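Side-chain contacts in adenylyl-sulfate kinase 1, chloroplastic (Arabidopsis thaliana, PDB 3UIE), which phosphorylates adenosine 5'-phosphosulfate at its 3' position with ATP, yielding 3'-phosphoadenylyl sulfate, the activated sulfate of plant metabolism: residues V27-G32 / E81-V86; C43-M48 / I99-L104; E77-N82 / I105-T110. One frame throughout, in Å; residues are numbered along the deposited sequence.

Contact 1 of 3, residues V27-G32 / E81-V86; sequences VIWVTG and ENIRRV. With ADX (adenosine-5'-phosphosulfate), chain D.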
loop_
_atom_site.group_PDB
_atom_site.type_symbol
_atom_site.label_atom_id
_atom_site.label_comp_id
_atom_site.label_asym_id
_atom_site.label_seq_id
_atom_site.Cartn_x
_atom_site.Cartn_y
_atom_site.Cartn_z
ATOM N N VAL A 27 4.628 -4.315 -10.792
ATOM C CA VAL A 27 3.301 -3.729 -10.909
ATOM C C VAL A 27 2.713 -4.131 -12.254
ATOM O O VAL A 27 3.328 -3.876 -13.284
ATOM C CB VAL A 27 3.380 -2.197 -10.870
ATOM C CG1 VAL A 27 1.991 -1.603 -11.065
ATOM C CG2 VAL A 27 4.018 -1.728 -9.543
ATOM N N ILE A 28 1.541 -4.766 -12.237
ATOM C CA ILE A 28 0.811 -5.088 -13.462
ATOM C C ILE A 28 -0.302 -4.063 -13.543
ATOM O O ILE A 28 -1.271 -4.129 -12.800
ATOM C CB ILE A 28 0.202 -6.506 -13.427
ATOM C CG1 ILE A 28 1.231 -7.554 -12.993
ATOM C CG2 ILE A 28 -0.407 -6.879 -14.779
ATOM C CD1 ILE A 28 2.546 -7.495 -13.697
ATOM N N TRP A 29 -0.142 -3.091 -14.432
ATOM C CA TRP A 29 -1.064 -1.966 -14.498
ATOM C C TRP A 29 -2.114 -2.214 -15.578
ATOM O O TRP A 29 -1.816 -2.104 -16.777
ATOM C CB TRP A 29 -0.299 -0.643 -14.752
ATOM C CG TRP A 29 -1.202 0.529 -14.597
ATOM C CD1 TRP A 29 -2.123 0.983 -15.509
ATOM C CD2 TRP A 29 -1.357 1.341 -13.430
ATOM N NE1 TRP A 29 -2.819 2.050 -14.986
ATOM C CE2 TRP A 29 -2.373 2.286 -13.718
ATOM C CE3 TRP A 29 -0.721 1.380 -12.183
ATOM C CZ2 TRP A 29 -2.764 3.253 -12.794
ATOM C CZ3 TRP A 29 -1.121 2.342 -11.269
ATOM C CH2 TRP A 29 -2.132 3.263 -11.581
ATOM N N VAL A 30 -3.331 -2.560 -15.156
ATOM C CA VAL A 30 -4.416 -2.882 -16.095
ATOM C C VAL A 30 -5.338 -1.682 -16.310
ATOM O O VAL A 30 -6.029 -1.237 -15.377
ATOM C CB VAL A 30 -5.258 -4.083 -15.589
ATOM C CG1 VAL A 30 -6.260 -4.521 -16.660
ATOM C CG2 VAL A 30 -4.359 -5.238 -15.209
ATOM N N THR A 31 -5.338 -1.164 -17.535
ATOM C CA THR A 31 -6.108 0.026 -17.887
ATOM C C THR A 31 -7.118 -0.255 -19.016
ATOM O O THR A 31 -6.932 -1.152 -19.832
ATOM C CB THR A 31 -5.155 1.183 -18.285
ATOM O OG1 THR A 31 -5.914 2.338 -18.654
ATOM C CG2 THR A 31 -4.265 0.769 -19.466
ATOM N N GLY A 32 -8.213 0.493 -19.041
ATOM C CA GLY A 32 -9.191 0.319 -20.100
ATOM C C GLY A 32 -10.502 0.954 -19.702
ATOM O O GLY A 32 -10.701 1.295 -18.533
ATOM N N GLU A 81 -5.095 12.371 -9.262
ATOM C CA GLU A 81 -4.667 12.074 -7.896
ATOM C C GLU A 81 -4.943 10.611 -7.538
ATOM O O GLU A 81 -4.129 9.957 -6.891
ATOM C CB GLU A 81 -5.357 13.010 -6.894
ATOM C CG GLU A 81 -4.972 12.765 -5.443
ATOM C CD GLU A 81 -3.511 13.056 -5.148
ATOM O OE1 GLU A 81 -2.759 13.491 -6.054
ATOM O OE2 GLU A 81 -3.118 12.846 -3.985
ATOM N N ASN A 82 -6.092 10.106 -7.972
ATOM C CA ASN A 82 -6.439 8.704 -7.777
ATOM C C ASN A 82 -5.347 7.803 -8.361
ATOM O O ASN A 82 -4.850 6.899 -7.702
ATOM C CB ASN A 82 -7.780 8.411 -8.461
ATOM C CG ASN A 82 -8.246 6.984 -8.262
ATOM O OD1 ASN A 82 -8.259 6.468 -7.143
ATOM N ND2 ASN A 82 -8.637 6.338 -9.349
ATOM N N ILE A 83 -4.985 8.067 -9.614
ATOM C CA ILE A 83 -3.970 7.290 -10.324
ATOM C C ILE A 83 -2.620 7.457 -9.642
ATOM O O ILE A 83 -1.875 6.491 -9.450
ATOM C CB ILE A 83 -3.862 7.754 -11.807
ATOM C CG1 ILE A 83 -5.160 7.445 -12.561
ATOM C CG2 ILE A 83 -2.636 7.135 -12.485
ATOM C CD1 ILE A 83 -5.320 8.250 -13.880
ATOM N N ARG A 84 -2.292 8.694 -9.295
ATOM C CA ARG A 84 -1.016 8.970 -8.657
ATOM C C ARG A 84 -0.860 8.159 -7.372
ATOM O O ARG A 84 0.166 7.517 -7.163
ATOM C CB ARG A 84 -0.875 10.456 -8.329
ATOM C CG ARG A 84 0.475 10.796 -7.730
ATOM C CD ARG A 84 0.509 12.189 -7.121
ATOM N NE ARG A 84 -0.198 12.280 -5.843
ATOM C CZ ARG A 84 0.327 11.959 -4.660
ATOM N NH1 ARG A 84 1.572 11.497 -4.575
ATOM N NH2 ARG A 84 -0.398 12.093 -3.553
ATOM N N ARG A 85 -1.869 8.201 -6.506
ATOM C CA ARG A 85 -1.777 7.491 -5.228
ATOM C C ARG A 85 -1.703 5.990 -5.455
ATOM O O ARG A 85 -0.929 5.297 -4.798
ATOM C CB ARG A 85 -2.965 7.806 -4.317
ATOM C CG ARG A 85 -3.020 9.236 -3.809
ATOM C CD ARG A 85 -4.219 9.390 -2.868
ATOM N NE ARG A 85 -4.534 10.782 -2.576
ATOM C CZ ARG A 85 -5.630 11.169 -1.932
ATOM N NH1 ARG A 85 -6.511 10.265 -1.512
ATOM N NH2 ARG A 85 -5.849 12.458 -1.714
ATOM N N VAL A 86 -2.507 5.480 -6.385
ATOM C CA VAL A 86 -2.456 4.050 -6.673
ATOM C C VAL A 86 -1.077 3.630 -7.187
ATOM O O VAL A 86 -0.563 2.584 -6.790
ATOM C CB VAL A 86 -3.578 3.585 -7.627
ATOM C CG1 VAL A 86 -3.343 2.151 -8.058
ATOM C CG2 VAL A 86 -4.928 3.706 -6.936
HETATM S SB ADX D . -10.276 6.374 -12.641
HETATM O O1B ADX D . -10.111 7.323 -11.576
HETATM O O2B ADX D . -10.539 7.113 -13.897
HETATM O O3B ADX D . -9.060 5.558 -12.835
HETATM P PA ADX D . -11.555 4.264 -11.363
HETATM O O1A ADX D . -10.820 4.584 -10.089
HETATM O O2A ADX D . -11.106 2.942 -11.966
HETATM O O3A ADX D . -11.465 5.480 -12.392
HETATM O "O5'" ADX D . -13.087 4.180 -10.997
HETATM C "C5'" ADX D . -13.987 3.641 -11.918
HETATM C "C4'" ADX D . -15.204 3.109 -11.366
HETATM O "O4'" ADX D . -15.959 4.168 -10.788
HETATM C "C3'" ADX D . -16.017 2.527 -12.466
HETATM O "O3'" ADX D . -16.283 1.194 -12.163
HETATM C "C2'" ADX D . -17.254 3.194 -12.443
HETATM O "O2'" ADX D . -18.176 2.250 -12.012
HETATM C "C1'" ADX D . -17.207 4.247 -11.406
HETATM N N9 ADX D . -17.518 5.548 -11.935
HETATM C C8 ADX D . -18.349 6.455 -11.371
HETATM N N7 ADX D . -18.328 7.581 -12.106
HETATM C C5 ADX D . -17.482 7.387 -13.140
HETATM C C6 ADX D . -17.061 8.182 -14.225
HETATM N N6 ADX D . -17.556 9.515 -14.365
HETATM N N1 ADX D . -16.184 7.680 -15.129
HETATM C C2 ADX D . -15.709 6.431 -14.993
HETATM N N3 ADX D . -16.091 5.643 -13.962
HETATM C C4 ADX D . -16.963 6.090 -13.031
#

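Contact 2 of 3, residues C43-M48 / I99-L104; sequences CALNQM and ICIASL. With ADX (adenosine-5'-phosphosulfate), chain D.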
loop_
_atom_site.group_PDB
_atom_site.type_symbol
_atom_site.label_atom_id
_atom_site.label_comp_id
_atom_site.label_asym_id
_atom_site.label_seq_id
_atom_site.Cartn_x
_atom_site.Cartn_y
_atom_site.Cartn_z
ATOM N N CYS A 43 -8.753 -10.742 -11.456
ATOM C CA CYS A 43 -9.113 -11.907 -10.658
ATOM C C CYS A 43 -8.551 -13.183 -11.267
ATOM O O CYS A 43 -7.905 -13.967 -10.578
ATOM C CB CYS A 43 -10.634 -12.017 -10.488
ATOM S SG CYS A 43 -11.375 -10.751 -9.415
ATOM N N ALA A 44 -8.792 -13.395 -12.562
ATOM C CA ALA A 44 -8.315 -14.608 -13.225
ATOM C C ALA A 44 -6.802 -14.748 -13.048
ATOM O O ALA A 44 -6.302 -15.832 -12.750
ATOM C CB ALA A 44 -8.690 -14.610 -14.721
ATOM N N LEU A 45 -6.085 -13.643 -13.224
ATOM C CA LEU A 45 -4.634 -13.628 -13.069
ATOM C C LEU A 45 -4.216 -13.997 -11.644
ATOM O O LEU A 45 -3.333 -14.830 -11.432
ATOM C CB LEU A 45 -4.087 -12.246 -13.459
ATOM C CG LEU A 45 -2.599 -11.956 -13.338
ATOM C CD1 LEU A 45 -1.774 -12.973 -14.136
ATOM C CD2 LEU A 45 -2.320 -10.536 -13.834
ATOM N N ASN A 46 -4.864 -13.379 -10.664
ATOM C CA ASN A 46 -4.566 -13.632 -9.260
ATOM C C ASN A 46 -4.801 -15.106 -8.941
ATOM O O ASN A 46 -3.982 -15.750 -8.298
ATOM C CB ASN A 46 -5.471 -12.750 -8.409
ATOM C CG ASN A 46 -5.110 -12.765 -6.924
ATOM O OD1 ASN A 46 -4.072 -13.273 -6.523
ATOM N ND2 ASN A 46 -5.977 -12.193 -6.118
ATOM N N GLN A 47 -5.911 -15.647 -9.427
ATOM C CA GLN A 47 -6.230 -17.040 -9.154
ATOM C C GLN A 47 -5.144 -17.963 -9.704
ATOM O O GLN A 47 -4.718 -18.909 -9.046
ATOM C CB GLN A 47 -7.574 -17.393 -9.786
ATOM C CG GLN A 47 -7.872 -18.866 -9.765
ATOM C CD GLN A 47 -8.385 -19.328 -8.421
ATOM O OE1 GLN A 47 -8.505 -18.538 -7.483
ATOM N NE2 GLN A 47 -8.698 -20.616 -8.320
ATOM N N MET A 48 -4.710 -17.672 -10.926
ATOM C CA MET A 48 -3.740 -18.505 -11.630
ATOM C C MET A 48 -2.367 -18.412 -10.957
ATOM O O MET A 48 -1.676 -19.422 -10.782
ATOM C CB MET A 48 -3.662 -18.053 -13.093
ATOM C CG MET A 48 -2.800 -18.900 -14.000
ATOM S SD MET A 48 -3.052 -18.378 -15.732
ATOM C CE MET A 48 -4.790 -18.723 -15.915
ATOM N N ILE A 99 3.506 -9.240 -6.450
ATOM C CA ILE A 99 3.022 -8.957 -7.797
ATOM C C ILE A 99 1.745 -8.160 -7.625
ATOM O O ILE A 99 0.692 -8.704 -7.288
ATOM C CB ILE A 99 2.764 -10.253 -8.585
ATOM C CG1 ILE A 99 4.087 -11.015 -8.752
ATOM C CG2 ILE A 99 2.135 -9.949 -9.976
ATOM C CD1 ILE A 99 3.937 -12.493 -9.090
ATOM N N CYS A 100 1.854 -6.853 -7.816
ATOM C CA CYS A 100 0.732 -5.961 -7.548
ATOM C C CYS A 100 -0.050 -5.690 -8.823
ATOM O O CYS A 100 0.506 -5.169 -9.788
ATOM C CB CYS A 100 1.250 -4.635 -6.963
ATOM S SG CYS A 100 -0.071 -3.520 -6.455
ATOM N N ILE A 101 -1.334 -6.054 -8.830
ATOM C CA ILE A 101 -2.169 -5.868 -10.007
ATOM C C ILE A 101 -3.072 -4.664 -9.787
ATOM O O ILE A 101 -3.925 -4.686 -8.910
ATOM C CB ILE A 101 -3.049 -7.101 -10.248
ATOM C CG1 ILE A 101 -2.175 -8.359 -10.359
ATOM C CG2 ILE A 101 -3.931 -6.898 -11.509
ATOM C CD1 ILE A 101 -2.963 -9.654 -10.201
ATOM N N ALA A 102 -2.854 -3.600 -10.552
ATOM C CA ALA A 102 -3.681 -2.411 -10.412
ATOM C C ALA A 102 -4.717 -2.398 -11.515
ATOM O O ALA A 102 -4.381 -2.485 -12.690
ATOM C CB ALA A 102 -2.818 -1.147 -10.456
ATOM N N SER A 103 -5.982 -2.308 -11.139
ATOM C CA SER A 103 -7.083 -2.367 -12.104
ATOM C C SER A 103 -7.941 -1.115 -11.988
ATOM O O SER A 103 -8.852 -1.076 -11.176
ATOM C CB SER A 103 -7.930 -3.618 -11.841
ATOM O OG SER A 103 -9.141 -3.630 -12.592
ATOM N N LEU A 104 -7.618 -0.091 -12.767
ATOM C CA LEU A 104 -8.269 1.211 -12.690
ATOM C C LEU A 104 -8.483 1.661 -14.118
ATOM O O LEU A 104 -7.657 1.362 -14.981
ATOM C CB LEU A 104 -7.317 2.222 -12.056
ATOM C CG LEU A 104 -7.228 2.640 -10.599
ATOM C CD1 LEU A 104 -6.700 1.516 -9.724
ATOM C CD2 LEU A 104 -6.306 3.848 -10.527
HETATM S SB ADX D . -10.276 6.374 -12.641
HETATM O O1B ADX D . -10.111 7.323 -11.576
HETATM O O2B ADX D . -10.539 7.113 -13.897
HETATM O O3B ADX D . -9.060 5.558 -12.835
HETATM P PA ADX D . -11.555 4.264 -11.363
HETATM O O1A ADX D . -10.820 4.584 -10.089
HETATM O O2A ADX D . -11.106 2.942 -11.966
HETATM O O3A ADX D . -11.465 5.480 -12.392
HETATM O "O5'" ADX D . -13.087 4.180 -10.997
HETATM C "C5'" ADX D . -13.987 3.641 -11.918
HETATM C "C4'" ADX D . -15.204 3.109 -11.366
HETATM O "O4'" ADX D . -15.959 4.168 -10.788
HETATM C "C3'" ADX D . -16.017 2.527 -12.466
HETATM O "O3'" ADX D . -16.283 1.194 -12.163
HETATM C "C2'" ADX D . -17.254 3.194 -12.443
HETATM O "O2'" ADX D . -18.176 2.250 -12.012
HETATM C "C1'" ADX D . -17.207 4.247 -11.406
HETATM N N9 ADX D . -17.518 5.548 -11.935
HETATM C C8 ADX D . -18.349 6.455 -11.371
HETATM N N7 ADX D . -18.328 7.581 -12.106
HETATM C C5 ADX D . -17.482 7.387 -13.140
HETATM C C6 ADX D . -17.061 8.182 -14.225
HETATM N N6 ADX D . -17.556 9.515 -14.365
HETATM N N1 ADX D . -16.184 7.680 -15.129
HETATM C C2 ADX D . -15.709 6.431 -14.993
HETATM N N3 ADX D . -16.091 5.643 -13.962
HETATM C C4 ADX D . -16.963 6.090 -13.031
#

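Contact 3 of 3, residues E77-N82 / I105-T110; sequences EDRAEN and ISPYRT. With ADX (adenosine-5'-phosphosulfate), chain D.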
loop_
_atom_site.group_PDB
_atom_site.type_symbol
_atom_site.label_atom_id
_atom_site.label_comp_id
_atom_site.label_asym_id
_atom_site.label_seq_id
_atom_site.Cartn_x
_atom_site.Cartn_y
_atom_site.Cartn_z
ATOM N N GLU A 77 -8.949 16.331 -12.153
ATOM C CA GLU A 77 -7.838 16.471 -11.212
ATOM C C GLU A 77 -7.853 15.347 -10.179
ATOM O O GLU A 77 -6.804 14.937 -9.675
ATOM C CB GLU A 77 -7.872 17.833 -10.514
ATOM C CG GLU A 77 -8.216 18.996 -11.433
ATOM C CD GLU A 77 -9.695 19.042 -11.781
ATOM O OE1 GLU A 77 -10.510 18.553 -10.971
ATOM O OE2 GLU A 77 -10.045 19.561 -12.861
ATOM N N ASP A 78 -9.047 14.859 -9.858
ATOM C CA ASP A 78 -9.188 13.817 -8.851
ATOM C C ASP A 78 -8.878 12.452 -9.449
ATOM O O ASP A 78 -8.409 11.563 -8.743
ATOM C CB ASP A 78 -10.582 13.844 -8.215
ATOM C CG ASP A 78 -10.698 14.877 -7.091
ATOM O OD1 ASP A 78 -9.808 15.748 -6.970
ATOM O OD2 ASP A 78 -11.684 14.816 -6.325
ATOM N N ARG A 79 -9.138 12.283 -10.745
ATOM C CA ARG A 79 -8.700 11.074 -11.443
ATOM C C ARG A 79 -7.170 10.995 -11.451
ATOM O O ARG A 79 -6.592 9.936 -11.222
ATOM C CB ARG A 79 -9.228 11.024 -12.882
ATOM C CG ARG A 79 -10.721 10.738 -13.012
ATOM C CD ARG A 79 -11.075 10.465 -14.468
ATOM N NE ARG A 79 -12.497 10.613 -14.763
ATOM C CZ ARG A 79 -13.318 9.604 -15.046
ATOM N NH1 ARG A 79 -12.865 8.354 -15.061
ATOM N NH2 ARG A 79 -14.598 9.850 -15.317
ATOM N N ALA A 80 -6.516 12.122 -11.717
ATOM C CA ALA A 80 -5.056 12.170 -11.702
ATOM C C ALA A 80 -4.494 11.817 -10.313
ATOM O O ALA A 80 -3.528 11.053 -10.192
ATOM C CB ALA A 80 -4.561 13.543 -12.154
ATOM N N GLU A 81 -5.095 12.371 -9.262
ATOM C CA GLU A 81 -4.667 12.074 -7.896
ATOM C C GLU A 81 -4.943 10.611 -7.538
ATOM O O GLU A 81 -4.129 9.957 -6.891
ATOM C CB GLU A 81 -5.357 13.010 -6.894
ATOM C CG GLU A 81 -4.972 12.765 -5.443
ATOM C CD GLU A 81 -3.511 13.056 -5.148
ATOM O OE1 GLU A 81 -2.759 13.491 -6.054
ATOM O OE2 GLU A 81 -3.118 12.846 -3.985
ATOM N N ASN A 82 -6.092 10.106 -7.972
ATOM C CA ASN A 82 -6.439 8.704 -7.777
ATOM C C ASN A 82 -5.347 7.803 -8.361
ATOM O O ASN A 82 -4.850 6.899 -7.702
ATOM C CB ASN A 82 -7.780 8.411 -8.461
ATOM C CG ASN A 82 -8.246 6.984 -8.262
ATOM O OD1 ASN A 82 -8.259 6.468 -7.143
ATOM N ND2 ASN A 82 -8.637 6.338 -9.349
ATOM N N ILE A 105 -9.567 2.392 -14.381
ATOM C CA ILE A 105 -9.766 2.949 -15.722
ATOM C C ILE A 105 -8.525 3.722 -16.154
ATOM O O ILE A 105 -8.043 3.566 -17.275
ATOM C CB ILE A 105 -11.021 3.853 -15.801
ATOM C CG1 ILE A 105 -12.280 3.029 -15.530
ATOM C CG2 ILE A 105 -11.113 4.531 -17.180
ATOM C CD1 ILE A 105 -13.569 3.852 -15.501
ATOM N N SER A 106 -8.006 4.540 -15.239
ATOM C CA SER A 106 -6.784 5.336 -15.456
ATOM C C SER A 106 -6.680 5.891 -16.873
ATOM O O SER A 106 -5.792 5.514 -17.631
ATOM C CB SER A 106 -5.526 4.542 -15.073
ATOM O OG SER A 106 -5.542 3.226 -15.604
ATOM N N PRO A 107 -7.602 6.797 -17.235
ATOM C CA PRO A 107 -7.796 7.193 -18.637
ATOM C C PRO A 107 -6.682 8.057 -19.226
ATOM O O PRO A 107 -6.541 8.082 -20.433
ATOM C CB PRO A 107 -9.116 7.981 -18.589
ATOM C CG PRO A 107 -9.154 8.537 -17.199
ATOM C CD PRO A 107 -8.546 7.470 -16.327
ATOM N N TYR A 108 -5.911 8.747 -18.393
ATOM C CA TYR A 108 -4.953 9.735 -18.877
ATOM C C TYR A 108 -3.546 9.159 -19.025
ATOM O O TYR A 108 -2.961 8.612 -18.089
ATOM C CB TYR A 108 -4.944 10.954 -17.950
ATOM C CG TYR A 108 -6.329 11.493 -17.647
ATOM C CD1 TYR A 108 -7.319 11.536 -18.627
ATOM C CD2 TYR A 108 -6.649 11.945 -16.378
ATOM C CE1 TYR A 108 -8.592 12.033 -18.339
ATOM C CE2 TYR A 108 -7.908 12.434 -16.081
ATOM C CZ TYR A 108 -8.874 12.476 -17.059
ATOM O OH TYR A 108 -10.121 12.969 -16.737
ATOM N N ARG A 109 -3.012 9.306 -20.226
ATOM C CA ARG A 109 -1.724 8.757 -20.610
ATOM C C ARG A 109 -0.612 9.332 -19.731
ATOM O O ARG A 109 0.243 8.605 -19.224
ATOM C CB ARG A 109 -1.502 9.112 -22.095
ATOM C CG ARG A 109 -0.388 8.404 -22.813
ATOM C CD ARG A 109 -0.429 8.754 -24.323
ATOM N NE ARG A 109 -1.526 8.076 -24.998
ATOM C CZ ARG A 109 -2.408 8.657 -25.812
ATOM N NH1 ARG A 109 -2.347 9.949 -26.077
ATOM N NH2 ARG A 109 -3.359 7.929 -26.370
ATOM N N THR A 110 -0.636 10.646 -19.544
ATOM C CA THR A 110 0.380 11.320 -18.734
ATOM C C THR A 110 0.419 10.767 -17.312
ATOM O O THR A 110 1.492 10.653 -16.708
ATOM C CB THR A 110 0.157 12.854 -18.697
ATOM O OG1 THR A 110 1.249 13.491 -18.020
ATOM C CG2 THR A 110 -1.157 13.205 -17.999
HETATM S SB ADX D . -10.276 6.374 -12.641
HETATM O O1B ADX D . -10.111 7.323 -11.576
HETATM O O2B ADX D . -10.539 7.113 -13.897
HETATM O O3B ADX D . -9.060 5.558 -12.835
HETATM P PA ADX D . -11.555 4.264 -11.363
HETATM O O1A ADX D . -10.820 4.584 -10.089
HETATM O O2A ADX D . -11.106 2.942 -11.966
HETATM O O3A ADX D . -11.465 5.480 -12.392
HETATM O "O5'" ADX D . -13.087 4.180 -10.997
HETATM C "C5'" ADX D . -13.987 3.641 -11.918
HETATM C "C4'" ADX D . -15.204 3.109 -11.366
HETATM O "O4'" ADX D . -15.959 4.168 -10.788
HETATM C "C3'" ADX D . -16.017 2.527 -12.466
HETATM O "O3'" ADX D . -16.283 1.194 -12.163
HETATM C "C2'" ADX D . -17.254 3.194 -12.443
HETATM O "O2'" ADX D . -18.176 2.250 -12.012
HETATM C "C1'" ADX D . -17.207 4.247 -11.406
HETATM N N9 ADX D . -17.518 5.548 -11.935
HETATM C C8 ADX D . -18.349 6.455 -11.371
HETATM N N7 ADX D . -18.328 7.581 -12.106
HETATM C C5 ADX D . -17.482 7.387 -13.140
HETATM C C6 ADX D . -17.061 8.182 -14.225
HETATM N N6 ADX D . -17.556 9.515 -14.365
HETATM N N1 ADX D . -16.184 7.680 -15.129
HETATM C C2 ADX D . -15.709 6.431 -14.993
HETATM N N3 ADX D . -16.091 5.643 -13.962
HETATM C C4 ADX D . -16.963 6.090 -13.031
#

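Contact 1 of 3, residues V27-G32 / E81-V86
The benzo ring of Trp29 carries this contact, reaching from the strand to the helix where Ile83 and Val86 receive it. CZ2 of Trp29 lies 3.9 Å from CG2 of Ile83, the two side chains crossing at about a right angle. One turn further along the helix, CG1 of Val86 stands 3.9 Å from CH2 of Trp29 and is equally near CZ3, so the far rim of the indole settles between two branched residues. With CG anti to the backbone N (chi1 -171°), the indole is placed between strand and helix, its benzo ring against Ile83 and Val86, and its polar corner is turned to the active-site loop: NE1 is hydrogen-bonded to OG of Ser106, which probably serves as a phosphoserine intermediate, as in related enzymes. A leucine in place of Trp29 would probably leave that hydroxyl without its indole donor and open a gap beside Ile83 and Val86. On the helix, ND2 of Asn82 donates to O1B of the bound adenosine-5'-phosphosulfate at 2.8 Å and more weakly to O1A, while its OD1 is held by Asn69. Glu81, Arg84 and Arg85 form a salt-bridge network on the same helix: Arg84 grips Glu81 side-on, NE to OE1 at 2.8 Å and NH2 to OE2 at 2.9 Å, and NE of Arg85 adds a second donor to OE2. Arg84 NH2 also meets the carbonyl O of Leu68 of the second subunit. Around the indole, Phe124 meets the ring at a shallow angle and Ala102 of strand 99-103 packs against it; the indole thus lies between strand 26-31 of the parallel sheet and helices 76-95 and 109-117, touching Arg112 and Cys115 on the latter.

Contact 2 of 3, residues C43-M48 / I99-L104
Leu45 and Ile101 make the close part of this contact, an apolar meeting of a helix with an inner strand of the parallel sheet, the one between strands 56-60 and 26-31. CD2 of Leu45 comes to 3.8 Å from CD1 of Ile101, and CG of Leu45 is almost as near that methyl, at 3.9 Å. The CD1 methyl of Ile101 thus rests against the branch point and CD2 of Leu45, with CG1 of Ile101 close behind. Ile101 gets there by keeping CG1 beside the backbone N (chi1 -56°) and then extending to CD1 (chi2 164°), which sends the end of the chain toward the helix. Leu45 answers with CG anti to its own backbone N (chi1 178°), reaching toward the strand. The packing thins out at Asn46, where CB is 4.4 Å from CD1 of Ile101 and the backbone N at 4.2 Å is slightly nearer, a looser touch without a polar bond between the two residues. On the outer flank of the helix, Gln47 is exposed and its OE1 is hydrogen-bonded to Ser11 OG of the second subunit. Cys43, whose CB leaves the backbone away from the strand, packs on Cys10 of that subunit, its partner in the interchain disulfide of the homodimer. Ile101 also packs on Val30 of strand 26-31, and Leu45 on Val189 of helix 181-195. At the other end of the strand, CA of Leu104 passes 3.4 Å from O2A of adenosine-5'-phosphosulfate. The arrangement is that of a P-loop kinase, in which the helix following the Walker A loop packs across the parallel sheet, here over a strand that leads to the substrate site.

Contact 3 of 3, residues E77-N82 / I105-T110
The Tyr108 ring has CG of Pro107 over one face, 3.7 Å above the plane and offset toward the rim, while its CE2 lies 3.7 Å from CB of Arg79. The guanidinium of Arg79 has N1 of the substrate adenine at its edge, near its plane. The guanidinium of Arg79 and the ring of Tyr108 stand 67° apart, with OH of Tyr108 3.5 Å from CD of Arg79. That hydroxyl finds its polar partner in Asp161. Extended from CG to NE, Arg79 runs past the sulfate, and NH1 donates to O2B at 2.9 Å. Pro107 approaches from the other segment, its CG 3.9 Å from CD of the arginine. This is the part of the P-loop kinase's adenosine-5'-phosphosulfate pocket between helix 76-95 and the turn into helix 109-117; Arg65 and Lys142 also bind the ligand, and Phe74 stacks on its adenine. In that turn two successive backbone amides hold the ligand: N of Ile105 reaches O2A with an N-H...O angle of 164°, and N of Ser106 reaches O3B at 2.8 Å. CD1 of Ile105 rests 3.4 Å from C2 of the adenine, and Tyr108 occupies the N-cap position of the helix that follows.

Overall arrangement
From the N terminus, strand 26-31 supplies the first side of contact 1 and runs through the P-loop into helix 38-51, where contact 2 begins. The chain then passes through strand 56-60 to helix 76-95, which opens contact 3 and closes contact 1 with overlapping segments that share Glu81 and Asn82. Strand 99-103 closes contact 2, and the turn right after it closes contact 3. Contact 2 therefore crosses both others along the chain. Strands 26-31 and 99-103 are neighbours in the sheet, so contacts 1 and 2 tie different helices to adjoining strands, while contact 3 joins helix 76-95 to the substrate-binding turn. All three reach adenosine-5'-phosphosulfate.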